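PDB 6RB7: putative N-acetylneuraminate lyase from [Ruminococcus] gnavus ATCC 29149, which belongs to the dihydrodipicolinate synthetase family of (beta/alpha)8-barrel proteins and assembles from four copies of its chain. Local coordinates for residues Lys279-Ser282 against Asn286-Ala289; Leu180-Phe185 against Lys211-Ala216. All coordinates share one frame; numbering follows the deposited sequence.

Contact 1. Residues Lys279-Ser282 against Asn286-Ala289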
loop_
_atom_site.group_PDB
_atom_site.type_symbol
_atom_site.label_atom_id
_atom_site.label_comp_id
_atom_site.label_asym_id
_atom_site.label_seq_id
_atom_site.Cartn_x
_atom_site.Cartn_y
_atom_site.Cartn_z
ATOM N N LYS A 279 -6.568 19.469 -15.807
ATOM C CA LYS A 279 -6.429 19.595 -17.279
ATOM C C LYS A 279 -4.962 19.368 -17.690
ATOM O O LYS A 279 -4.699 18.602 -18.627
ATOM C CB LYS A 279 -6.925 20.967 -17.726
ATOM C CG LYS A 279 -6.840 21.199 -19.243
ATOM C CD LYS A 279 -7.685 20.281 -20.051
ATOM C CE LYS A 279 -9.154 20.393 -19.761
ATOM N NZ LYS A 279 -9.922 19.656 -20.807
ATOM N N MET A 280 -4.008 19.961 -16.992
ATOM C CA MET A 280 -2.602 19.796 -17.381
ATOM C C MET A 280 -2.195 18.331 -17.222
ATOM O O MET A 280 -1.367 17.869 -17.985
ATOM C CB MET A 280 -1.698 20.669 -16.532
ATOM C CG MET A 280 -1.996 22.143 -16.724
ATOM S SD MET A 280 -0.742 23.258 -16.055
ATOM C CE MET A 280 -0.848 22.840 -14.303
ATOM N N CYS A 281 -2.745 17.625 -16.244
ATOM C CA CYS A 281 -2.347 16.212 -15.979
ATOM C C CYS A 281 -3.044 15.251 -16.934
ATOM O O CYS A 281 -2.685 14.052 -16.926
ATOM C CB CYS A 281 -2.660 15.863 -14.535
ATOM S SG CYS A 281 -1.539 16.676 -13.369
ATOM N N SER A 282 -3.975 15.726 -17.760
ATOM C CA SER A 282 -4.754 14.893 -18.710
ATOM C C SER A 282 -3.967 14.623 -20.002
ATOM O O SER A 282 -4.429 13.819 -20.818
ATOM C CB SER A 282 -6.095 15.500 -18.996
ATOM O OG SER A 282 -6.004 16.609 -19.888
ATOM N N ASN A 286 4.288 14.711 -19.984
ATOM C CA ASN A 286 4.438 14.992 -18.542
ATOM C C ASN A 286 3.840 16.365 -18.215
ATOM O O ASN A 286 3.919 17.318 -19.006
ATOM C CB ASN A 286 5.914 14.911 -18.194
ATOM C CG ASN A 286 6.177 15.196 -16.732
ATOM O OD1 ASN A 286 6.569 16.331 -16.405
ATOM N ND2 ASN A 286 5.988 14.175 -15.899
ATOM N N MET A 287 3.298 16.485 -17.007
ATOM C CA MET A 287 2.705 17.766 -16.546
ATOM C C MET A 287 3.705 18.918 -16.678
ATOM O O MET A 287 3.290 20.029 -17.034
ATOM C CB MET A 287 2.219 17.696 -15.108
ATOM C CG MET A 287 1.346 18.922 -14.741
ATOM S SD MET A 287 1.156 19.052 -12.949
ATOM C CE MET A 287 2.846 19.438 -12.520
ATOM N N TYR A 288 4.993 18.730 -16.366
ATOM C CA TYR A 288 5.982 19.823 -16.468
ATOM C C TYR A 288 6.184 20.194 -17.948
ATOM O O TYR A 288 6.485 21.353 -18.205
ATOM C CB TYR A 288 7.250 19.523 -15.676
ATOM C CG TYR A 288 6.942 19.395 -14.207
ATOM C CD1 TYR A 288 6.547 20.499 -13.470
ATOM C CD2 TYR A 288 6.932 18.166 -13.583
ATOM C CE1 TYR A 288 6.187 20.399 -12.140
ATOM C CE2 TYR A 288 6.553 18.050 -12.250
ATOM C CZ TYR A 288 6.140 19.166 -11.541
ATOM O OH TYR A 288 5.799 19.069 -10.206
ATOM N N ALA A 289 6.061 19.227 -18.851
ATOM C CA ALA A 289 6.142 19.531 -20.318
ATOM C C ALA A 289 4.956 20.428 -20.690
ATOM O O ALA A 289 5.135 21.377 -21.498
ATOM C CB ALA A 289 6.155 18.268 -21.116
#

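Contact 2. Residues Leu180-Phe185 against Lys211-Ala216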
loop_
_atom_site.group_PDB
_atom_site.type_symbol
_atom_site.label_atom_id
_atom_site.label_comp_id
_atom_site.label_asym_id
_atom_site.label_seq_id
_atom_site.Cartn_x
_atom_site.Cartn_y
_atom_site.Cartn_z
ATOM N N LEU A 180 8.981 10.972 6.948
ATOM C CA LEU A 180 9.331 11.684 8.169
ATOM C C LEU A 180 8.321 11.330 9.244
ATOM O O LEU A 180 7.218 11.860 9.252
ATOM C CB LEU A 180 9.385 13.193 7.928
ATOM C CG LEU A 180 9.747 13.996 9.174
ATOM C CD1 LEU A 180 11.178 13.732 9.614
ATOM C CD2 LEU A 180 9.534 15.479 8.923
ATOM N N THR A 181 8.706 10.432 10.138
ATOM C CA THR A 181 7.852 10.059 11.286
ATOM C C THR A 181 7.977 11.104 12.391
ATOM O O THR A 181 8.939 11.884 12.418
ATOM C CB THR A 181 8.263 8.712 11.833
ATOM O OG1 THR A 181 9.622 8.759 12.286
ATOM C CG2 THR A 181 8.068 7.632 10.797
ATOM N N GLN A 182 7.072 11.050 13.375
ATOM C CA GLN A 182 7.199 11.980 14.521
ATOM C C GLN A 182 8.523 11.759 15.249
ATOM O O GLN A 182 9.189 12.744 15.598
ATOM C CB GLN A 182 6.007 11.867 15.481
ATOM C CG GLN A 182 4.750 12.643 15.039
ATOM C CD GLN A 182 4.862 13.941 14.257
ATOM O OE1 GLN A 182 5.511 14.956 14.634
ATOM N NE2 GLN A 182 4.176 13.901 13.131
ATOM N N ASN A 183 8.966 10.514 15.421
ATOM C CA ASN A 183 10.222 10.201 16.142
ATOM C C ASN A 183 11.411 10.749 15.341
ATOM O O ASN A 183 12.366 11.286 15.944
ATOM C CB ASN A 183 10.433 8.709 16.356
ATOM C CG ASN A 183 9.547 8.146 17.448
ATOM O OD1 ASN A 183 8.940 8.888 18.210
ATOM N ND2 ASN A 183 9.487 6.826 17.546
ATOM N N LEU A 184 11.396 10.586 14.007
ATOM C CA LEU A 184 12.524 11.086 13.200
ATOM C C LEU A 184 12.542 12.612 13.255
ATOM O O LEU A 184 13.636 13.193 13.293
ATOM C CB LEU A 184 12.419 10.534 11.784
ATOM C CG LEU A 184 13.485 10.993 10.808
ATOM C CD1 LEU A 184 14.902 10.825 11.268
ATOM C CD2 LEU A 184 13.273 10.279 9.478
ATOM N N PHE A 185 11.373 13.259 13.302
ATOM C CA PHE A 185 11.350 14.730 13.378
ATOM C C PHE A 185 11.908 15.189 14.733
ATOM O O PHE A 185 12.652 16.171 14.751
ATOM C CB PHE A 185 9.962 15.237 13.028
ATOM C CG PHE A 185 9.842 16.731 12.874
ATOM C CD1 PHE A 185 10.848 17.508 12.312
ATOM C CD2 PHE A 185 8.642 17.353 13.195
ATOM C CE1 PHE A 185 10.658 18.864 12.139
ATOM C CE2 PHE A 185 8.478 18.708 13.038
ATOM C CZ PHE A 185 9.488 19.466 12.514
ATOM N N LYS A 211 3.487 20.600 12.986
ATOM C CA LYS A 211 3.411 21.990 13.516
ATOM C C LYS A 211 3.172 21.932 15.025
ATOM O O LYS A 211 3.796 22.674 15.779
ATOM C CB LYS A 211 2.394 22.832 12.747
ATOM C CG LYS A 211 2.309 24.280 13.233
ATOM C CD LYS A 211 3.657 25.017 13.136
ATOM C CE LYS A 211 3.503 26.496 13.397
ATOM N NZ LYS A 211 4.820 27.157 13.462
ATOM N N GLN A 212 2.261 21.084 15.486
ATOM C CA GLN A 212 1.967 20.960 16.935
ATOM C C GLN A 212 3.206 20.487 17.679
ATOM O O GLN A 212 3.501 21.018 18.760
ATOM C CB GLN A 212 0.761 20.055 17.147
ATOM C CG GLN A 212 0.328 19.968 18.607
ATOM C CD GLN A 212 -1.101 19.453 18.675
ATOM O OE1 GLN A 212 -1.398 18.349 18.183
ATOM N NE2 GLN A 212 -1.970 20.223 19.332
ATOM N N ALA A 213 3.935 19.514 17.145
ATOM C CA ALA A 213 5.132 18.986 17.807
ATOM C C ALA A 213 6.214 20.078 17.859
ATOM O O ALA A 213 6.915 20.158 18.881
ATOM C CB ALA A 213 5.645 17.782 17.036
ATOM N N ALA A 214 6.408 20.817 16.789
ATOM C CA ALA A 214 7.584 21.701 16.609
ATOM C C ALA A 214 7.340 23.074 17.248
ATOM O O ALA A 214 8.312 23.627 17.857
ATOM C CB ALA A 214 7.913 21.823 15.155
ATOM N N GLY A 215 6.149 23.637 17.099
ATOM C CA GLY A 215 5.822 24.968 17.634
ATOM C C GLY A 215 6.283 26.112 16.752
ATOM O O GLY A 215 6.458 25.970 15.544
ATOM N N ALA A 216 6.331 27.314 17.319
ATOM C CA ALA A 216 6.401 28.560 16.545
ATOM C C ALA A 216 7.764 28.803 15.873
ATOM O O ALA A 216 7.804 29.634 14.984
ATOM C CB ALA A 216 6.076 29.730 17.453
#

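Contact 1. Residues Lys279-Ser282 against Asn286-Ala289
A sulfur-rich apolar contact joins M280 and C281, late in helix 263-281, to M287, the first residue of helix 287-299, across a short loop. The backbones come close here, with C281 CA 5.3 Å from M287 CA, and no hydrogen bond crosses between the segments. With its CG anti to the backbone N (chi1 -168°), the M287 chain runs alongside C281, bringing SD within 3.6 Å of C281 SG, while M287 CG lies 3.9 Å from M280 CB. A turn about the CG-SD bond brings M287 CE to 3.4 Å above the plane of the Y288 ring, offset toward the rim. The two segments form a helix-loop-helix turn among the helices that follow the last strand of the (beta/alpha)8 barrel, and M280 also packs on V290, I291 and I294 one to two turns further along the second helix. N286 is the N-cap of helix 287-299, its OD1 accepting from Y288 N at 2.9 Å, with the donor above the carbonyl plane. On the other side of the turn, K279 O takes two donors, S282 N and S282 OG; S282 OG donates to a lone pair of K279 O at 2.7 Å, in the carbonyl plane.

Contact 2. Residues Leu180-Phe185 against Lys211-Ala216
The start of helix 182-188 faces the end of helix 204-214 with the backbones well apart, the nearest CA atoms being those of Q182 and A213 at 8.0 Å, and F185 and A214 follow at 8.6 Å. Two side chains span this gap to meet two alanine methyls. F185 reaches across because its CG is anti to the backbone N (chi1 -172°), and the CE2-CZ side of the ring meets A214 CB obliquely, with CE2 at 3.8 Å. Q182 does not set out toward the partner, but a bend at chi2 (-32°) swings its amide end there: OE1 stops 3.7 Å from A213 CB, a van der Waals contact without a hydrogen bond. The ring of F185 also meets F210 edge-to-face and makes a cation-pi contact with R189. Each helix end is secured within its own segment. T181 is the N-cap of helix 182-188, its OG1 accepting from L184 N at 3.1 Å along a fairly straight bond (158°). At the C-terminal end of helix 204-214, G215 leaves helical geometry with positive phi, and its O is bonded by K211 NZ at 2.9 Å; the same amine forms a salt bridge with E237. Helices lying side by side around a parallel strand barrel, joined here through strand 194-199, are characteristic of the outer layer of the (beta/alpha)8 fold.

Overall arrangement
From the N terminus, the chain first builds strands 41-43 to 166-171 and the helices between them, then reaches contact 2 at the start of helix 182-188. That contact closes a loop of 25 residues, which holds the rest of helix 182-188, strand 194-199 and most of helix 204-214, and so links successive helices of the barrel's outer layer. The chain then adds strands 219-222 and 238-241 and passes into the C-terminal helices, where contact 1 closes a turn of three residues between helices 263-281 and 287-299. The loops follow in series, neither nesting nor crossing. Contacts 1 and 2 lie on opposite sides of the chain's centre, their centres about 33 Å and nearest atoms about 19 Å apart.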